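D-psicose 3-epimerase (Agrobacterium tumefaciens, PDB 2HK0) catalyses the metal-dependent epimerisation of ketohexoses at C3, probably interconverting D-psicose and D-fructose. Local coordinates at residues I52-A57 and H227-E232; P238-M243 and D293-N298; A127-W132 and H178-A183; H32-K37 and G274-V279. One frame throughout, in Å; residues are numbered along the deposited sequence.

Contact 1: residues I52-A57 and H227-E232; sequences IIEVAA and HFHTGE
NE2 of H229 donates to OE2 of E54 over 2.8 Å, reaching across the barrel from one strand to another that is not its neighbour in the sheet. The carboxylate oxygen lies close to the imidazole plane and is met on its syn side, with the donor tilted 29° out of the carboxylate plane, and the bond is bent (N-H...O 137°). The second carboxylate oxygen faces a second histidine: NE2 of H227 points at OE1 of E54, also over 2.8 Å, with ring and carboxylate nearly coplanar. Because OE1 sits too near another atom of the model, this second bond is less certain than the first. The bond from H229 limits the turning of the carboxylate; H227 may add a second hold on OE1, if its place is right.

Glutamate suits this place because the CA atoms of E54 and H229 are 10.5 Å apart. The glutamate spans much of that gap with CG anti to the backbone N (chi1 178°) and the chain extended beyond it. Histidine suits the far wall: it is long enough to meet the acid and offers an N-H on a rigid ring. H227 and H229, two apart on one strand, both turn into the interior, where T83, M201 and I262 pack about the group. ND1 of H229 has a further, weak bond to E264. All three residues are buried inside the closed eight-stranded parallel barrel of a xylose isomerase-like TIM-barrel enzyme.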
# COMPACT_ATOMS: atom_id res chain seq x y z
N ILE A 52 -2.26 -7.80 -28.36
CA ILE A 52 -0.89 -8.04 -28.80
C ILE A 52 -0.26 -9.33 -28.27
O ILE A 52 -0.60 -9.81 -27.18
CB ILE A 52 0.02 -6.88 -28.30
CG1 ILE A 52 -0.39 -5.56 -28.96
CG2 ILE A 52 1.50 -7.20 -28.52
CD1 ILE A 52 0.23 -4.37 -28.29
N ILE A 53 0.65 -9.89 -29.06
CA ILE A 53 1.42 -11.05 -28.62
C ILE A 53 2.86 -10.60 -28.81
O ILE A 53 3.22 -10.08 -29.86
CB ILE A 53 1.15 -12.35 -29.45
CG1 ILE A 53 2.09 -13.45 -28.96
CG2 ILE A 53 1.36 -12.10 -30.94
CD1 ILE A 53 1.86 -14.84 -29.62
N GLU A 54 3.67 -10.73 -27.76
CA GLU A 54 5.06 -10.33 -27.86
C GLU A 54 5.86 -11.58 -28.10
O GLU A 54 5.68 -12.59 -27.42
CB GLU A 54 5.55 -9.62 -26.60
CG GLU A 54 7.02 -9.24 -26.69
CD GLU A 54 7.36 -8.00 -25.88
OE1 GLU A 54 6.83 -6.93 -26.20
OE2 GLU A 54 8.17 -8.09 -24.93
N VAL A 55 6.78 -11.47 -29.05
CA VAL A 55 7.62 -12.56 -29.49
C VAL A 55 9.11 -12.27 -29.33
O VAL A 55 9.50 -11.12 -29.13
CB VAL A 55 7.28 -12.81 -30.98
CG1 VAL A 55 8.36 -13.57 -31.65
CG2 VAL A 55 5.92 -13.53 -31.08
N ALA A 56 9.95 -13.31 -29.40
CA ALA A 56 11.41 -13.16 -29.29
C ALA A 56 12.02 -13.00 -30.69
O ALA A 56 11.82 -13.85 -31.57
CB ALA A 56 12.01 -14.36 -28.60
N ALA A 57 12.78 -11.93 -30.88
CA ALA A 57 13.40 -11.64 -32.17
C ALA A 57 14.28 -12.73 -32.79
O ALA A 57 14.24 -12.93 -34.00
CB ALA A 57 14.18 -10.34 -32.09
N HIS A 227 7.40 1.53 -24.10
CA HIS A 227 6.95 0.15 -23.93
C HIS A 227 6.89 -0.14 -22.41
O HIS A 227 7.62 0.48 -21.63
CB HIS A 227 7.93 -0.80 -24.64
CG HIS A 227 7.34 -2.11 -25.05
ND1 HIS A 227 6.08 -2.21 -25.62
CD2 HIS A 227 7.84 -3.37 -25.00
CE1 HIS A 227 5.84 -3.48 -25.91
NE2 HIS A 227 6.88 -4.20 -25.54
N PHE A 228 6.04 -1.08 -22.00
CA PHE A 228 5.85 -1.37 -20.58
C PHE A 228 5.58 -2.86 -20.35
O PHE A 228 4.76 -3.48 -21.04
CB PHE A 228 4.65 -0.55 -20.08
CG PHE A 228 4.54 -0.44 -18.57
CD1 PHE A 228 5.49 0.24 -17.83
CD2 PHE A 228 3.41 -0.95 -17.91
CE1 PHE A 228 5.33 0.43 -16.45
CE2 PHE A 228 3.24 -0.77 -16.53
CZ PHE A 228 4.19 -0.08 -15.80
N HIS A 229 6.26 -3.43 -19.36
CA HIS A 229 6.09 -4.84 -19.01
C HIS A 229 5.48 -4.96 -17.62
O HIS A 229 5.82 -4.18 -16.72
CB HIS A 229 7.45 -5.56 -19.03
CG HIS A 229 7.86 -6.05 -20.38
ND1 HIS A 229 8.96 -6.85 -20.58
CD2 HIS A 229 7.27 -5.92 -21.59
CE1 HIS A 229 9.03 -7.19 -21.85
NE2 HIS A 229 8.01 -6.64 -22.49
N THR A 230 4.62 -5.96 -17.43
CA THR A 230 3.98 -6.16 -16.14
C THR A 230 4.10 -7.58 -15.59
O THR A 230 4.22 -8.55 -16.34
CB THR A 230 2.50 -5.84 -16.21
OG1 THR A 230 1.92 -6.59 -17.28
CG2 THR A 230 2.28 -4.34 -16.44
N GLY A 231 4.03 -7.67 -14.27
CA GLY A 231 4.11 -8.94 -13.57
C GLY A 231 4.17 -8.62 -12.09
O GLY A 231 4.49 -7.48 -11.72
N GLU A 232 3.87 -9.58 -11.23
CA GLU A 232 3.94 -9.34 -9.80
C GLU A 232 5.42 -9.39 -9.43
O GLU A 232 6.26 -9.70 -10.29
CB GLU A 232 3.11 -10.38 -9.03
CG GLU A 232 1.58 -10.30 -9.28
CD GLU A 232 0.94 -9.00 -8.75
OE1 GLU A 232 1.58 -8.31 -7.93
OE2 GLU A 232 -0.22 -8.69 -9.14

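Contact 2: residues P238-M243 and D293-N298; sequences PGKGRM and DEDARN
The irregular backbone of 238-243 runs past helix 289-307 without touching it, the nearest CA atoms, those of K240 and D295, standing 8.8 Å apart. In the TIM-barrel fold this is a beta-alpha loop, leading from strand 225-230 to helix 245-254, set against the last helix of the chain. One salt bridge crosses the gap, from NZ of K240 to OD1 of D295 at 2.9 Å.

Lysine suits the loop because its chain is long and supple. It bends at chi2 (-80°) and then runs straight to the ammonium group, which brings CE to 3.3 Å from OD1 of D295 as well. The two side chains meet at roughly a right angle, and NZ approaches from above the carboxylate, 56° out of its plane. Aspartate, with its short side chain, keeps its charge close to the helix. The same OD1 also pairs with K291, one turn earlier, so two ammonium groups share this acid and probably keep it ionised.

Just before K240, the loop turns at G239, whose positive phi (105°) suits a residue with no CB to press on the carbonyl of P238. P238 itself packs on A299 and S303 of the helix, while F305 of the second subunit lies against K240. The bridge is to OD1: OD2 of D295 lies 3.7 Å from NZ of K240.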
# COMPACT_ATOMS: atom_id res chain seq x y z
N PRO A 238 -0.35 -10.39 -13.53
CA PRO A 238 -0.88 -9.20 -12.86
C PRO A 238 -2.23 -9.46 -12.19
O PRO A 238 -3.12 -10.07 -12.78
CB PRO A 238 -0.98 -8.20 -14.00
CG PRO A 238 0.20 -8.58 -14.89
CD PRO A 238 0.05 -10.09 -14.92
N GLY A 239 -2.36 -9.00 -10.96
CA GLY A 239 -3.60 -9.19 -10.23
C GLY A 239 -3.51 -10.27 -9.16
O GLY A 239 -4.37 -10.33 -8.26
N LYS A 240 -2.50 -11.13 -9.24
CA LYS A 240 -2.33 -12.20 -8.25
C LYS A 240 -1.62 -11.68 -6.99
O LYS A 240 -1.64 -12.33 -5.94
CB LYS A 240 -1.47 -13.33 -8.83
CG LYS A 240 -2.06 -14.10 -10.01
CD LYS A 240 -3.08 -15.13 -9.53
CE LYS A 240 -3.39 -16.16 -10.63
NZ LYS A 240 -4.39 -17.14 -10.10
N GLY A 241 -0.99 -10.51 -7.11
CA GLY A 241 -0.22 -10.01 -5.98
C GLY A 241 -0.41 -8.61 -5.45
O GLY A 241 -1.43 -7.97 -5.69
N ARG A 242 0.61 -8.14 -4.75
CA ARG A 242 0.60 -6.84 -4.08
C ARG A 242 1.14 -5.62 -4.83
O ARG A 242 1.29 -4.56 -4.25
CB ARG A 242 1.34 -6.97 -2.75
CG ARG A 242 2.80 -7.35 -2.92
CD ARG A 242 3.50 -7.49 -1.58
NE ARG A 242 4.68 -8.32 -1.74
CZ ARG A 242 5.86 -7.89 -2.18
NH1 ARG A 242 6.03 -6.61 -2.49
NH2 ARG A 242 6.84 -8.76 -2.35
N MSE A 243 1.45 -5.77 -6.11
CA MSE A 243 1.94 -4.64 -6.91
C MSE A 243 0.90 -3.48 -6.75
O MSE A 243 -0.31 -3.72 -6.69
CB MSE A 243 2.03 -5.10 -8.36
CG MSE A 243 2.96 -4.32 -9.27
SE MSE A 243 4.82 -4.33 -8.70
CE MSE A 243 5.44 -6.08 -9.24
N ASP A 293 -4.34 -20.54 -19.12
CA ASP A 293 -5.13 -19.66 -19.99
C ASP A 293 -6.08 -18.80 -19.18
O ASP A 293 -6.27 -17.60 -19.46
CB ASP A 293 -5.96 -20.48 -20.98
CG ASP A 293 -5.12 -21.13 -22.07
OD1 ASP A 293 -3.90 -20.87 -22.15
OD2 ASP A 293 -5.71 -21.90 -22.85
N GLU A 294 -6.71 -19.42 -18.19
CA GLU A 294 -7.66 -18.75 -17.32
C GLU A 294 -6.97 -17.63 -16.53
O GLU A 294 -7.49 -16.52 -16.44
CB GLU A 294 -8.29 -19.78 -16.37
CG GLU A 294 -9.43 -19.27 -15.50
CD GLU A 294 -9.78 -20.27 -14.40
OE1 GLU A 294 -9.90 -21.48 -14.71
OE2 GLU A 294 -9.93 -19.84 -13.23
N ASP A 295 -5.81 -17.91 -15.96
CA ASP A 295 -5.06 -16.88 -15.23
C ASP A 295 -4.72 -15.73 -16.20
O ASP A 295 -4.88 -14.56 -15.87
CB ASP A 295 -3.76 -17.45 -14.65
CG ASP A 295 -3.99 -18.26 -13.39
OD1 ASP A 295 -5.05 -18.12 -12.76
OD2 ASP A 295 -3.09 -19.04 -13.02
N ALA A 296 -4.26 -16.08 -17.40
CA ALA A 296 -3.91 -15.07 -18.40
C ALA A 296 -5.14 -14.22 -18.74
O ALA A 296 -5.08 -12.99 -18.75
CB ALA A 296 -3.37 -15.74 -19.67
N ARG A 297 -6.25 -14.90 -19.00
CA ARG A 297 -7.49 -14.22 -19.34
C ARG A 297 -7.97 -13.31 -18.19
O ARG A 297 -8.44 -12.18 -18.43
CB ARG A 297 -8.56 -15.26 -19.67
CG ARG A 297 -9.62 -14.84 -20.66
CD ARG A 297 -10.07 -16.08 -21.45
NE ARG A 297 -10.14 -17.24 -20.57
CZ ARG A 297 -10.07 -18.51 -20.97
NH1 ARG A 297 -9.94 -18.82 -22.25
NH2 ARG A 297 -10.09 -19.47 -20.06
N ASN A 298 -7.84 -13.78 -16.95
CA ASN A 298 -8.29 -12.96 -15.83
C ASN A 298 -7.33 -11.79 -15.60
O ASN A 298 -7.77 -10.68 -15.26
CB ASN A 298 -8.42 -13.81 -14.54
CG ASN A 298 -9.55 -14.85 -14.64
OD1 ASN A 298 -10.54 -14.63 -15.34
ND2 ASN A 298 -9.41 -15.97 -13.93

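Contact 3: residues A127-W132 and H178-A183; sequences ALHSYW and HVLNTA
CD1 of L180 lies over one face of the H129 imidazole, and this CH-pi contact is the tight part of the meeting. The methyl carbon CD1 of L180 stands 3.7 Å from the centroid of the H129 ring and only 13° off the ring normal, almost directly over the centre; CG of L180 approaches the CD2-NE2 side of the ring. The opposite face is covered from within the same segment by CB of S130, the next residue. V179 adds a looser touch at the ring edge, with its CB 4.4 Å from CD2 of H129.

The imidazole is placed under L180 because CG of H129 sits between its backbone N and carbonyl carbon (chi1 62°). A flat ring suits a place packed on both faces, and a branched leucine can lay one methyl group over it. Both H129 and L180 also rest on I169 of strand 166-170.

Away from this stack the segments part. The Y131 side chain stays 6.0 Å away at its nearest, CE1 of Y131 to CE1 of H178, and W132, farther along, is exposed. The H178 nitrogens bond to Y136 and D145, and W280 of the third subunit packs against the residue. The type I turn from A127 to S130, closed by S130 N to A127 O, follows strand 123-126. Segment H178-A183 comes after the adjacent strand 166-170: two neighbouring beta-alpha loops packed together over the C-terminal rim of a TIM barrel.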
# COMPACT_ATOMS: atom_id res chain seq x y z
N ALA A 127 17.09 -5.16 -23.36
CA ALA A 127 18.35 -4.53 -22.96
C ALA A 127 19.22 -4.32 -24.21
O ALA A 127 20.33 -4.84 -24.30
CB ALA A 127 19.06 -5.44 -21.96
N LEU A 128 18.69 -3.53 -25.15
CA LEU A 128 19.35 -3.27 -26.43
C LEU A 128 20.73 -2.66 -26.30
O LEU A 128 21.58 -2.81 -27.19
CB LEU A 128 18.48 -2.37 -27.31
CG LEU A 128 16.98 -2.66 -27.40
CD1 LEU A 128 16.39 -1.96 -28.64
CD2 LEU A 128 16.74 -4.15 -27.49
N HIS A 129 20.95 -1.97 -25.19
CA HIS A 129 22.21 -1.29 -24.90
C HIS A 129 23.24 -2.22 -24.29
O HIS A 129 24.37 -1.81 -24.02
CB HIS A 129 21.95 -0.20 -23.88
CG HIS A 129 21.43 -0.73 -22.58
ND1 HIS A 129 20.22 -1.39 -22.47
CD2 HIS A 129 21.97 -0.73 -21.34
CE1 HIS A 129 20.04 -1.77 -21.22
NE2 HIS A 129 21.09 -1.39 -20.51
N SER A 130 22.86 -3.46 -24.05
CA SER A 130 23.75 -4.38 -23.36
C SER A 130 23.59 -5.79 -23.91
O SER A 130 23.41 -5.99 -25.10
CB SER A 130 23.39 -4.31 -21.87
OG SER A 130 24.19 -5.14 -21.06
N TYR A 131 23.67 -6.77 -23.02
CA TYR A 131 23.49 -8.15 -23.39
C TYR A 131 23.20 -8.96 -22.14
O TYR A 131 23.19 -8.44 -21.03
CB TYR A 131 24.74 -8.70 -24.07
CG TYR A 131 25.93 -8.84 -23.14
CD1 TYR A 131 26.72 -7.75 -22.83
CD2 TYR A 131 26.25 -10.08 -22.58
CE1 TYR A 131 27.83 -7.88 -21.98
CE2 TYR A 131 27.35 -10.23 -21.73
CZ TYR A 131 28.13 -9.12 -21.44
OH TYR A 131 29.23 -9.27 -20.62
N TRP A 132 22.95 -10.25 -22.36
CA TRP A 132 22.68 -11.19 -21.29
C TRP A 132 23.49 -12.45 -21.64
O TRP A 132 23.60 -12.81 -22.81
CB TRP A 132 21.20 -11.54 -21.24
CG TRP A 132 20.95 -12.66 -20.32
CD1 TRP A 132 20.75 -12.59 -18.98
CD2 TRP A 132 20.94 -14.05 -20.66
NE1 TRP A 132 20.62 -13.85 -18.45
CE2 TRP A 132 20.73 -14.76 -19.47
CE3 TRP A 132 21.09 -14.75 -21.86
CZ2 TRP A 132 20.66 -16.16 -19.43
CZ3 TRP A 132 21.02 -16.15 -21.83
CH2 TRP A 132 20.80 -16.84 -20.62
N HIS A 178 24.01 -3.48 -15.07
CA HIS A 178 24.73 -2.59 -14.18
C HIS A 178 24.79 -1.17 -14.69
O HIS A 178 25.44 -0.33 -14.07
CB HIS A 178 26.16 -3.08 -14.02
CG HIS A 178 26.87 -3.23 -15.33
ND1 HIS A 178 26.57 -4.23 -16.22
CD2 HIS A 178 27.84 -2.48 -15.91
CE1 HIS A 178 27.32 -4.09 -17.30
NE2 HIS A 178 28.10 -3.03 -17.13
N VAL A 179 24.14 -0.91 -15.82
CA VAL A 179 24.17 0.42 -16.42
C VAL A 179 22.89 1.25 -16.23
O VAL A 179 22.96 2.39 -15.79
CB VAL A 179 24.50 0.30 -17.93
CG1 VAL A 179 24.52 1.68 -18.59
CG2 VAL A 179 25.85 -0.40 -18.09
N LEU A 180 21.74 0.68 -16.57
CA LEU A 180 20.45 1.38 -16.41
C LEU A 180 19.58 0.55 -15.44
O LEU A 180 19.06 -0.52 -15.81
CB LEU A 180 19.76 1.52 -17.78
CG LEU A 180 20.62 2.10 -18.92
CD1 LEU A 180 19.84 2.09 -20.24
CD2 LEU A 180 21.03 3.54 -18.59
N ASN A 181 19.44 1.04 -14.21
CA ASN A 181 18.66 0.36 -13.17
C ASN A 181 17.46 1.18 -12.73
O ASN A 181 16.57 0.69 -12.03
CB ASN A 181 19.53 0.14 -11.93
CG ASN A 181 20.70 -0.76 -12.20
OD1 ASN A 181 21.82 -0.46 -11.82
ND2 ASN A 181 20.44 -1.88 -12.88
N THR A 182 17.44 2.42 -13.18
CA THR A 182 16.41 3.35 -12.79
C THR A 182 15.75 4.09 -13.97
O THR A 182 16.40 4.33 -15.00
CB THR A 182 17.10 4.36 -11.84
OG1 THR A 182 16.77 4.04 -10.48
CG2 THR A 182 16.78 5.74 -12.20
N ALA A 183 14.48 4.45 -13.84
CA ALA A 183 13.81 5.19 -14.90
C ALA A 183 14.62 6.48 -15.19
O ALA A 183 14.82 6.84 -16.34
CB ALA A 183 12.37 5.55 -14.47

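Contact 4: residues H32-K37 and G274-V279; sequences HEWSAK and GSDIKV
The indole of W34 meets D276 and I277 along its edge rather than over its faces: a carboxylate oxygen stands at the pyrrole side and a methyl group at the benzene side. NE1 of W34 donates to OD2 of D276 at 2.8 Å, with an N-H...O angle of 155°. The oxygen lies nearly in the indole plane and uses its anti lone pair, the one turned from OD1. Ring and carboxylate are nearly coplanar, 22° apart. CG of W34 lies anti to the carbonyl carbon (chi1 -61°), which carries the indole toward the helix.

At the other part of the rim, CD1 of I277 lies 3.9 Å from CH2 of W34, and CG1 of I277 is as near to CZ2. A single tryptophan edge thus serves a polar and an apolar neighbour at once, which suits tryptophan to the place: its N-H and its hydrocarbon rim lie side by side. Aspartate offers a charged acceptor on a short side chain, which keeps it near the helix, and the isoleucine chain gives the benzene edge something to pack on. G274 lies close beside the backbone of H32, whose O is 4.3 Å from G274 N, too long for a bond.

The helix closes in a Schellman motif with K278, of positive phi, as its C-prime residue and V279 N bonded to G274 O at 2.7 Å. Nearby, T272 hydrogen-bonds with E33 and touches W34. The loop after strand 22-26 thus packs on helix 271-276, which follows strand 260-263; the two strands lie side by side where the barrel closes.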
# COMPACT_ATOMS: atom_id res chain seq x y z
N HIS A 32 8.77 -23.86 -21.75
CA HIS A 32 9.87 -24.13 -20.83
C HIS A 32 11.20 -23.89 -21.52
O HIS A 32 12.24 -23.83 -20.89
CB HIS A 32 9.84 -25.59 -20.36
CG HIS A 32 8.56 -25.98 -19.70
ND1 HIS A 32 8.06 -25.33 -18.60
CD2 HIS A 32 7.66 -26.95 -20.01
CE1 HIS A 32 6.91 -25.89 -18.25
NE2 HIS A 32 6.64 -26.87 -19.09
N GLU A 33 11.15 -23.78 -22.85
CA GLU A 33 12.34 -23.57 -23.66
C GLU A 33 12.17 -22.31 -24.53
O GLU A 33 11.08 -22.06 -25.05
CB GLU A 33 12.54 -24.79 -24.55
CG GLU A 33 13.92 -25.40 -24.50
CD GLU A 33 14.27 -25.95 -23.14
OE1 GLU A 33 13.49 -26.76 -22.59
OE2 GLU A 33 15.32 -25.56 -22.61
N TRP A 34 13.24 -21.53 -24.69
CA TRP A 34 13.16 -20.34 -25.52
C TRP A 34 13.03 -20.75 -26.99
O TRP A 34 12.59 -19.97 -27.83
CB TRP A 34 14.43 -19.48 -25.39
CG TRP A 34 14.73 -18.97 -24.00
CD1 TRP A 34 15.83 -19.25 -23.25
CD2 TRP A 34 13.95 -18.04 -23.24
NE1 TRP A 34 15.79 -18.56 -22.06
CE2 TRP A 34 14.64 -17.81 -22.02
CE3 TRP A 34 12.73 -17.39 -23.45
CZ2 TRP A 34 14.16 -16.95 -21.03
CZ3 TRP A 34 12.25 -16.52 -22.45
CH2 TRP A 34 12.97 -16.32 -21.26
N SER A 35 13.41 -21.99 -27.29
CA SER A 35 13.37 -22.53 -28.65
C SER A 35 11.97 -22.85 -29.17
O SER A 35 11.79 -23.07 -30.36
CB SER A 35 14.24 -23.79 -28.72
OG SER A 35 13.69 -24.83 -27.94
N ALA A 36 10.97 -22.89 -28.29
CA ALA A 36 9.61 -23.18 -28.73
C ALA A 36 9.13 -22.10 -29.70
O ALA A 36 9.24 -20.91 -29.41
CB ALA A 36 8.68 -23.26 -27.53
N LYS A 37 8.62 -22.51 -30.86
CA LYS A 37 8.14 -21.58 -31.87
C LYS A 37 6.86 -20.85 -31.45
O LYS A 37 5.99 -21.44 -30.81
CB LYS A 37 7.89 -22.30 -33.19
CG LYS A 37 9.15 -22.81 -33.85
CD LYS A 37 8.84 -23.49 -35.18
CE LYS A 37 10.09 -24.04 -35.83
NZ LYS A 37 9.74 -25.03 -36.89
N GLY A 274 13.16 -21.77 -17.21
CA GLY A 274 13.16 -21.97 -15.77
C GLY A 274 14.49 -21.61 -15.11
O GLY A 274 14.51 -20.95 -14.07
N SER A 275 15.60 -22.03 -15.70
CA SER A 275 16.89 -21.73 -15.10
C SER A 275 17.36 -20.30 -15.43
O SER A 275 17.99 -19.65 -14.60
CB SER A 275 17.93 -22.75 -15.56
OG SER A 275 18.21 -22.57 -16.93
N ASP A 276 17.05 -19.81 -16.63
CA ASP A 276 17.45 -18.46 -17.02
C ASP A 276 16.71 -17.37 -16.25
O ASP A 276 17.30 -16.38 -15.83
CB ASP A 276 17.23 -18.25 -18.52
CG ASP A 276 18.34 -18.86 -19.37
OD1 ASP A 276 19.35 -19.32 -18.79
OD2 ASP A 276 18.21 -18.88 -20.62
N ILE A 277 15.40 -17.57 -16.06
CA ILE A 277 14.57 -16.63 -15.32
C ILE A 277 14.61 -17.00 -13.84
O ILE A 277 13.98 -16.36 -13.01
CB ILE A 277 13.11 -16.63 -15.85
CG1 ILE A 277 13.09 -16.33 -17.35
CG2 ILE A 277 12.27 -15.58 -15.12
CD1 ILE A 277 13.63 -14.93 -17.72
N LYS A 278 15.36 -18.05 -13.51
CA LYS A 278 15.51 -18.47 -12.13
C LYS A 278 14.19 -18.74 -11.42
O LYS A 278 13.93 -18.24 -10.32
CB LYS A 278 16.32 -17.42 -11.36
CG LYS A 278 17.73 -17.22 -11.91
CD LYS A 278 18.50 -16.15 -11.16
CE LYS A 278 20.01 -16.27 -11.39
NZ LYS A 278 20.37 -16.25 -12.82
N VAL A 279 13.35 -19.53 -12.07
CA VAL A 279 12.05 -19.92 -11.52
C VAL A 279 12.32 -21.26 -10.82
O VAL A 279 12.11 -22.33 -11.39
CB VAL A 279 11.03 -20.10 -12.65
CG1 VAL A 279 9.67 -20.40 -12.07
CG2 VAL A 279 10.98 -18.82 -13.53

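Contact 1 lies in the barrel interior, about 5 Å from the centre of the chain, and the other three lie further out. Just beyond the strand with H227 and H229, E232 probably bonds through OE2 to N of G239 (2.8 Å), tying contacts 1 and 2 together. Contact 4 is centred about 15 Å from contact 1, their nearest atoms about 6 Å apart. Contacts 3 and 4 touch where CH2 of W132 comes 3.3 Å from OD2 of D276. Contacts 2, 3 and 4 all involve beta-alpha loops at the C-terminal end of the barrel and meet the third subunit. TIM-barrel enzymes carry their active site at that end, and the buried group of contact 1 probably lies near it.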